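Local coordinates for protein cortical-lytic enzyme (Clostridium perfringens, PDB 5JIP) that hydrolyses spore-cortex peptidoglycan during germination, probably as a muramidase that cleaves the glycan strands, at residues A[40-45]-A[90-95]; A[180-185]-A[205-210]. All blocks are in the same frame, centred on the assembly; numbering follows the deposited sequence.

Overall arrangement
Interactions 1 and 2 lie within the same glycoside hydrolase family 25 module and reach one sheet, the curled sheet of its TIM-barrel-like fold. Their centres are about 27 Å apart and their nearest atoms about 12 Å, so they do not touch. Interaction 1 (40-45 with 90-95) is buried and packs strand 38-44 against helix 83-100; interaction 2 (180-185 with 205-210) is a surface contact between the loop after strand 175-178 and strand 201-208. Both are away from the magnesium site formed by D227, M230, D258 and D304. MES, probably from the crystallisation liquor, meets the R41 guanidinium near interaction 1 and the Y180 backbone N at interaction 2.

Interaction 1: residues A[40-45]-A[90-95]; sequences LRASGS and DQFIDV
S43 and F92 bring the two backbones to 6.5 Å between their CA atoms, and A42 faces V95 one helical turn further on. Here strand 40-44 and helix 90-95 run at 134° between their N-to-C directions, with 8.1 Å between the segment axes at closest approach. A42 has a helical psi of -48°, which interrupts the usual alternation of a strand; the CB atoms of A42 and S43 consequently both point toward the helix.

The small A42 methyl sits between two larger side chains. Its CB lies in the plane of the F92 ring, at the edge, 3.8 Å from CE1, and 3.9 Å from V95 CG1. That same V95 methyl also presses on the backbone, with CG1 3.4 Å from A42 O. In F92, CG is anti to the backbone N (chi1 -175°), a setting that carries the ring along the strand rather than straight at it. The ring also meets that of F138 and touches F134, both on helix 124-142. S43 OG approaches F92 CD1 obliquely at 3.6 Å, while its polar need is met by a hydrogen bond with H74 ND1.

Just past the strand, one water joins the segments, 2.8 Å from S45 OG and donating to Q91 OE1 at 3.1 Å. Apolar packing with a single polar bridge, on a strand flanked by parallel strands 15-19 and 70-75, fits a barrel strand covered by a helix of the outer layer, as in TIM-barrel-like family 25 hydrolases.

Interaction 2: residues A[180-185]-A[205-210]; sequences YTRIPS and TDEGKL
R182 grips D206 side-on in a salt bridge, tying a type I beta turn (Y180 to I183) to an ST turn that begins at T205, just before strand 201-208 of the barrel sheet turns a corner at D206 and E207. The R182 side chain can be followed outward. Its CB points toward 205-210, and CG lies between the backbone N and the carbonyl carbon (chi1 73°); from there the chain runs extended to NE. R182 CD is the first atom to meet a charged group, with E207 OE1 at 3.3 Å. R182 NE then donates to D206 OD1 at 2.8 Å, an almost straight bond (169°) that uses the syn lone pair of the oxygen and lies close to the guanidinium plane. CZ has the carboxyl carbon of D206 at the guanidinium edge, the two flat groups being nearly coplanar. At the tip, R182 NH2 gives a more bent bond (155°) to D206 OD2 at 2.9 Å. One nitrogen to each oxygen fixes the rotation of both groups.

E207 completes a salt-bridge network, but R182 NE to E207 OE1 is a long 3.8 Å and the oxygen is well out of the guanidinium plane, so no N-H points at it and, beyond the touch on CD, its pull on the guanidinium is probably one of charge.

D206 also packs against the Y180 ring. One face of that ring carries the T205-D206 peptide, with D206 N 4.0 Å above its centre, and Y180 CE2 comes 3.6 Å from D206 CG; the phenol OH is hydrogen-bonded to Q203. The bend that presents both acids is closed by E207 N donating to T205 OG1 at 2.9 Å.

Interaction 1: residues A[40-45]-A[90-95]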
ATOM      1  N   LEU A  40     -17.164 -11.065  18.731  1.00  7.02           N
ATOM      2  CA  LEU A  40     -17.900 -10.983  19.990  1.00  8.46           C
ATOM      3  C   LEU A  40     -18.524  -9.601  20.130  1.00  8.86           C
ATOM      4  O   LEU A  40     -17.939  -8.599  19.720  1.00  6.74           O
ATOM      5  CB  LEU A  40     -16.980 -11.186  21.201  1.00  7.67           C
ATOM      6  CG  LEU A  40     -16.020 -12.390  21.157  1.00  4.61           C
ATOM      7  CD1 LEU A  40     -15.015 -12.292  22.319  1.00  4.84           C
ATOM      8  CD2 LEU A  40     -16.813 -13.680  21.176  1.00  9.27           C
ATOM      9  N   ARG A  41     -19.698  -9.538  20.739  1.00  8.58           N
ATOM     10  CA  ARG A  41     -20.174  -8.247  21.216  1.00  5.40           C
ATOM     11  C   ARG A  41     -19.334  -7.805  22.400  1.00  7.02           C
ATOM     12  O   ARG A  41     -19.203  -8.523  23.400  1.00  6.80           O
ATOM     13  CB  ARG A  41     -21.652  -8.298  21.617  1.00  7.45           C
ATOM     14  CG  ARG A  41     -22.173  -6.904  22.041  1.00  8.47           C
ATOM     15  CD  ARG A  41     -23.702  -6.852  22.175  1.00  8.71           C
ATOM     16  NE  ARG A  41     -24.172  -7.541  23.370  1.00 11.90           N
ATOM     17  CZ  ARG A  41     -25.405  -7.425  23.859  1.00 11.23           C
ATOM     18  NH1 ARG A  41     -26.297  -6.678  23.218  1.00  9.06           N
ATOM     19  NH2 ARG A  41     -25.733  -8.052  24.985  1.00  7.94           N
ATOM     20  N   ALA A  42     -18.784  -6.611  22.295  1.00  6.38           N
ATOM     21  CA  ALA A  42     -18.114  -5.971  23.418  1.00  8.01           C
ATOM     22  C   ALA A  42     -19.097  -5.179  24.248  1.00  8.48           C
ATOM     23  O   ALA A  42     -19.083  -5.272  25.479  1.00  6.86           O
ATOM     24  CB  ALA A  42     -17.004  -5.046  22.943  1.00  8.60           C
ATOM     25  N   SER A  43     -19.924  -4.372  23.586  1.00  6.85           N
ATOM     26  CA  SER A  43     -20.739  -3.372  24.267  1.00  9.98           C
ATOM     27  C   SER A  43     -21.907  -3.022  23.370  1.00  9.19           C
ATOM     28  O   SER A  43     -21.976  -3.422  22.206  1.00 10.03           O
ATOM     29  CB  SER A  43     -19.945  -2.105  24.597  1.00 10.80           C
ATOM     30  OG  SER A  43     -19.319  -1.567  23.421  1.00  9.88           O
ATOM     31  N   GLY A  44     -22.818  -2.244  23.927  1.00  8.36           N
ATOM     32  CA  GLY A  44     -23.982  -1.827  23.179  1.00  9.21           C
ATOM     33  C   GLY A  44     -24.770  -0.798  23.947  1.00 10.22           C
ATOM     34  O   GLY A  44     -24.735  -0.754  25.176  1.00 11.05           O
ATOM     35  N   SER A  45     -25.448   0.062  23.198  1.00 10.35           N
ATOM     36  CA  SER A  45     -26.278   1.123  23.738  1.00 11.83           C
ATOM     37  C   SER A  45     -27.738   0.938  23.330  1.00  9.01           C
ATOM     38  O   SER A  45     -28.541   1.873  23.471  1.00 12.35           O
ATOM     39  CB  SER A  45     -25.726   2.472  23.260  1.00 10.42           C
ATOM     40  OG  SER A  45     -24.388   2.678  23.733  1.00 11.93           O
ATOM     41  N   ASP A  90     -15.802   6.500  22.611  1.00 12.16           N
ATOM     42  CA  ASP A  90     -14.909   6.446  23.761  1.00 11.59           C
ATOM     43  C   ASP A  90     -15.250   5.274  24.670  1.00  7.31           C
ATOM     44  O   ASP A  90     -14.354   4.655  25.245  1.00  9.71           O
ATOM     45  CB  ASP A  90     -14.966   7.753  24.555  1.00 13.31           C
ATOM     46  CG  ASP A  90     -14.212   8.894  23.881  1.00 16.32           C
ATOM     47  OD1 ASP A  90     -13.487   8.675  22.883  1.00 15.46           O
ATOM     48  OD2 ASP A  90     -14.342  10.028  24.359  1.00 15.89           O
ATOM     49  N   GLN A  91     -16.545   4.973  24.832  1.00  9.27           N
ATOM     50  CA  GLN A  91     -16.945   3.856  25.692  1.00 10.06           C
ATOM     51  C   GLN A  91     -16.491   2.527  25.108  1.00  7.48           C
ATOM     52  O   GLN A  91     -16.010   1.647  25.833  1.00  8.89           O
ATOM     53  CB  GLN A  91     -18.460   3.853  25.872  1.00 12.63           C
ATOM     54  CG  GLN A  91     -18.999   4.994  26.748  1.00 15.48           C
ATOM     55  CD  GLN A  91     -20.518   5.165  26.636  1.00 13.32           C
ATOM     56  OE1 GLN A  91     -21.117   4.827  25.619  1.00 15.01           O
ATOM     57  NE2 GLN A  91     -21.133   5.702  27.673  1.00 14.24           N
ATOM     58  N   PHE A  92     -16.659   2.366  23.796  1.00 10.09           N
ATOM     59  CA  PHE A  92     -16.219   1.163  23.100  1.00  8.91           C
ATOM     60  C   PHE A  92     -14.710   0.963  23.246  1.00 10.13           C
ATOM     61  O   PHE A  92     -14.246  -0.145  23.546  1.00 10.03           O
ATOM     62  CB  PHE A  92     -16.650   1.289  21.642  1.00  9.85           C
ATOM     63  CG  PHE A  92     -16.375   0.077  20.781  1.00  7.38           C
ATOM     64  CD1 PHE A  92     -16.483  -1.218  21.276  1.00  6.29           C
ATOM     65  CD2 PHE A  92     -16.039   0.253  19.445  1.00  9.04           C
ATOM     66  CE1 PHE A  92     -16.252  -2.305  20.452  1.00  9.48           C
ATOM     67  CE2 PHE A  92     -15.808  -0.834  18.626  1.00  5.33           C
ATOM     68  CZ  PHE A  92     -15.907  -2.114  19.122  1.00  6.39           C
ATOM     69  N   ILE A  93     -13.943   2.031  23.065  1.00  7.22           N
ATOM     70  CA  ILE A  93     -12.488   1.994  23.220  1.00  9.03           C
ATOM     71  C   ILE A  93     -12.117   1.488  24.605  1.00  9.74           C
ATOM     72  O   ILE A  93     -11.187   0.698  24.770  1.00  9.77           O
ATOM     73  CB  ILE A  93     -11.902   3.397  22.950  1.00 13.01           C
ATOM     74  CG1 ILE A  93     -11.978   3.701  21.459  1.00  9.30           C
ATOM     75  CG2 ILE A  93     -10.451   3.513  23.455  1.00 11.72           C
ATOM     76  CD1 ILE A  93     -11.743   5.162  21.123  1.00 12.08           C
ATOM     77  N   ASP A  94     -12.812   1.982  25.622  1.00 13.48           N
ATOM     78  CA  ASP A  94     -12.582   1.557  26.999  1.00 13.97           C
ATOM     79  C   ASP A  94     -12.901   0.077  27.169  1.00 11.58           C
ATOM     80  O   ASP A  94     -12.071  -0.689  27.673  1.00 12.28           O
ATOM     81  CB  ASP A  94     -13.425   2.461  27.911  1.00 13.37           C
ATOM     82  CG  ASP A  94     -13.350   2.106  29.400  1.00 23.11           C
ATOM     83  OD1 ASP A  94     -12.615   1.202  29.819  1.00 29.65           O
ATOM     84  OD2 ASP A  94     -14.078   2.782  30.163  1.00 39.13           O
ATOM     85  N   VAL A  95     -14.078  -0.362  26.698  1.00  9.74           N
ATOM     86  CA  VAL A  95     -14.464  -1.767  26.882  1.00  8.05           C
ATOM     87  C   VAL A  95     -13.505  -2.695  26.147  1.00 10.38           C
ATOM     88  O   VAL A  95     -13.093  -3.728  26.684  1.00 10.10           O
ATOM     89  CB  VAL A  95     -15.916  -1.991  26.436  1.00  7.86           C
ATOM     90  CG1 VAL A  95     -16.321  -3.480  26.479  1.00 10.76           C
ATOM     91  CG2 VAL A  95     -16.825  -1.195  27.315  1.00 10.71           C
TER
HETATM   92  O   HOH W   1     -24.114   5.135  25.086  1.00 19.84           O

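Interaction 2: residues A[180-185]-A[205-210]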
ATOM      1  N   TYR A 180     -29.247 -12.324   4.406  1.00 11.06           N
ATOM      2  CA  TYR A 180     -29.564 -13.705   4.753  1.00  8.60           C
ATOM      3  C   TYR A 180     -30.220 -14.422   3.576  1.00 12.67           C
ATOM      4  O   TYR A 180     -31.266 -13.989   3.080  1.00 12.80           O
ATOM      5  CB  TYR A 180     -30.478 -13.722   5.985  1.00  8.19           C
ATOM      6  CG  TYR A 180     -29.872 -13.079   7.215  1.00  8.19           C
ATOM      7  CD1 TYR A 180     -28.500 -12.864   7.318  1.00  8.39           C
ATOM      8  CD2 TYR A 180     -30.668 -12.707   8.276  1.00  6.96           C
ATOM      9  CE1 TYR A 180     -27.958 -12.281   8.462  1.00  6.98           C
ATOM     10  CE2 TYR A 180     -30.164 -12.149   9.384  1.00 10.95           C
ATOM     11  CZ  TYR A 180     -28.808 -11.925   9.494  1.00  7.85           C
ATOM     12  OH  TYR A 180     -28.351 -11.336  10.648  1.00  7.94           O
ATOM     13  N   THR A 181     -29.609 -15.527   3.142  1.00 13.40           N
ATOM     14  CA  THR A 181     -30.175 -16.307   2.048  1.00 20.80           C
ATOM     15  C   THR A 181     -31.481 -17.015   2.440  1.00 19.54           C
ATOM     16  O   THR A 181     -32.243 -17.418   1.553  1.00 16.72           O
ATOM     17  CB  THR A 181     -29.129 -17.307   1.552  1.00 16.97           C
ATOM     18  OG1 THR A 181     -28.659 -18.106   2.637  1.00 22.03           O
ATOM     19  CG2 THR A 181     -27.951 -16.577   0.941  1.00 17.60           C
ATOM     20  N   ARG A 182     -31.774 -17.145   3.734  1.00 16.61           N
ATOM     21  CA  ARG A 182     -33.038 -17.737   4.180  1.00 21.36           C
ATOM     22  C   ARG A 182     -34.253 -16.870   3.856  1.00 24.04           C
ATOM     23  O   ARG A 182     -35.389 -17.360   3.940  1.00 21.94           O
ATOM     24  CB  ARG A 182     -33.004 -18.021   5.700  1.00 19.92           C
ATOM     25  CG  ARG A 182     -33.100 -16.794   6.612  1.00 16.64           C
ATOM     26  CD  ARG A 182     -33.390 -17.154   8.069  1.00 16.58           C
ATOM     27  NE  ARG A 182     -33.281 -16.000   8.968  1.00 15.74           N
ATOM     28  CZ  ARG A 182     -34.228 -15.089   9.175  1.00 25.80           C
ATOM     29  NH1 ARG A 182     -35.393 -15.167   8.539  1.00 32.31           N
ATOM     30  NH2 ARG A 182     -34.000 -14.077  10.004  1.00 21.68           N
ATOM     31  N   ILE A 183     -34.054 -15.605   3.496  1.00 17.70           N
ATOM     32  CA  ILE A 183     -35.148 -14.710   3.145  1.00 14.77           C
ATOM     33  C   ILE A 183     -35.372 -14.837   1.637  1.00 21.67           C
ATOM     34  O   ILE A 183     -34.475 -14.469   0.862  1.00 20.20           O
ATOM     35  CB  ILE A 183     -34.846 -13.269   3.562  1.00 14.90           C
ATOM     36  CG1 ILE A 183     -34.703 -13.203   5.094  1.00 17.01           C
ATOM     37  CG2 ILE A 183     -35.966 -12.324   3.118  1.00 24.48           C
ATOM     38  CD1 ILE A 183     -34.085 -11.954   5.582  1.00 20.06           C
ATOM     39  N   PRO A 184     -36.505 -15.377   1.191  1.00 25.28           N
ATOM     40  CA  PRO A 184     -36.647 -15.695  -0.243  1.00 24.86           C
ATOM     41  C   PRO A 184     -36.543 -14.482  -1.152  1.00 19.55           C
ATOM     42  O   PRO A 184     -36.067 -14.610  -2.284  1.00 26.80           O
ATOM     43  CB  PRO A 184     -38.040 -16.336  -0.314  1.00 28.70           C
ATOM     44  CG  PRO A 184     -38.286 -16.852   1.075  1.00 24.47           C
ATOM     45  CD  PRO A 184     -37.654 -15.858   1.980  1.00 28.25           C
ATOM     46  N   SER A 185     -36.984 -13.313  -0.697  1.00 22.24           N
ATOM     47  CA  SER A 185     -36.925 -12.122  -1.526  1.00 22.89           C
ATOM     48  C   SER A 185     -35.508 -11.583  -1.702  1.00 22.01           C
ATOM     49  O   SER A 185     -35.307 -10.718  -2.558  1.00 17.77           O
ATOM     50  CB  SER A 185     -37.797 -11.033  -0.915  1.00 25.63           C
ATOM     51  OG  SER A 185     -37.193 -10.510   0.259  1.00 27.78           O
ATOM     52  N   THR A 205     -26.258 -15.837   7.473  1.00  8.75           N
ATOM     53  CA  THR A 205     -27.371 -16.400   8.213  1.00  8.65           C
ATOM     54  C   THR A 205     -27.288 -15.936   9.652  1.00  9.69           C
ATOM     55  O   THR A 205     -26.208 -15.614  10.151  1.00  7.75           O
ATOM     56  CB  THR A 205     -27.366 -17.930   8.160  1.00 10.19           C
ATOM     57  OG1 THR A 205     -28.517 -18.425   8.833  1.00 13.01           O
ATOM     58  CG2 THR A 205     -26.134 -18.479   8.821  1.00 10.37           C
ATOM     59  N   ASP A 206     -28.446 -15.917  10.300  1.00  9.30           N
ATOM     60  CA  ASP A 206     -28.561 -15.753  11.737  1.00 10.68           C
ATOM     61  C   ASP A 206     -28.997 -17.042  12.420  1.00 10.35           C
ATOM     62  O   ASP A 206     -29.200 -17.044  13.637  1.00 12.89           O
ATOM     63  CB  ASP A 206     -29.551 -14.642  12.075  1.00  9.22           C
ATOM     64  CG  ASP A 206     -30.948 -14.897  11.508  1.00 11.57           C
ATOM     65  OD1 ASP A 206     -31.092 -15.734  10.622  1.00  8.89           O
ATOM     66  OD2 ASP A 206     -31.896 -14.216  11.931  1.00 10.34           O
ATOM     67  N   GLU A 207     -29.116 -18.129  11.669  1.00  7.94           N
ATOM     68  CA  GLU A 207     -29.700 -19.374  12.150  1.00 11.20           C
ATOM     69  C   GLU A 207     -28.840 -20.547  11.761  1.00 12.04           C
ATOM     70  O   GLU A 207     -29.337 -21.642  11.479  1.00 13.62           O
ATOM     71  CB  GLU A 207     -31.103 -19.571  11.592  1.00 18.70           C
ATOM     72  CG  GLU A 207     -32.070 -18.554  12.020  1.00 22.17           C
ATOM     73  CD  GLU A 207     -33.472 -18.871  11.558  1.00 24.32           C
ATOM     74  OE1 GLU A 207     -33.636 -19.466  10.469  1.00 25.64           O
ATOM     75  OE2 GLU A 207     -34.399 -18.536  12.315  1.00 35.38           O
ATOM     76  N   GLY A 208     -27.536 -20.366  11.770  1.00  8.99           N
ATOM     77  CA  GLY A 208     -26.663 -21.410  11.321  1.00  7.69           C
ATOM     78  C   GLY A 208     -26.451 -22.479  12.374  1.00 11.26           C
ATOM     79  O   GLY A 208     -26.740 -22.302  13.555  1.00 13.16           O
ATOM     80  N   LYS A 209     -25.937 -23.610  11.915  1.00 13.35           N
ATOM     81  CA  LYS A 209     -25.556 -24.725  12.782  1.00 11.84           C
ATOM     82  C   LYS A 209     -24.056 -24.921  12.681  1.00  8.67           C
ATOM     83  O   LYS A 209     -23.529 -25.210  11.596  1.00 13.46           O
ATOM     84  CB  LYS A 209     -26.300 -26.001  12.382  1.00 15.41           C
ATOM     85  CG  LYS A 209     -25.902 -27.251  13.161  1.00 22.40           C
ATOM     86  CD  LYS A 209     -26.656 -28.469  12.599  1.00 25.03           C
ATOM     87  CE  LYS A 209     -26.479 -29.713  13.459  1.00 44.33           C
ATOM     88  NZ  LYS A 209     -25.176 -30.392  13.214  1.00 36.20           N
ATOM     89  N   LEU A 210     -23.364 -24.735  13.800  1.00  8.70           N
ATOM     90  CA  LEU A 210     -21.916 -24.928  13.851  1.00 11.58           C
ATOM     91  C   LEU A 210     -21.544 -25.654  15.128  1.00  7.82           C
ATOM     92  O   LEU A 210     -21.911 -25.199  16.213  1.00  9.15           O
ATOM     93  CB  LEU A 210     -21.178 -23.598  13.818  1.00  7.40           C
ATOM     94  CG  LEU A 210     -19.653 -23.645  13.750  1.00  9.54           C
ATOM     95  CD1 LEU A 210     -19.155 -24.373  12.487  1.00 14.95           C
ATOM     96  CD2 LEU A 210     -19.135 -22.224  13.801  1.00  8.86           C
TER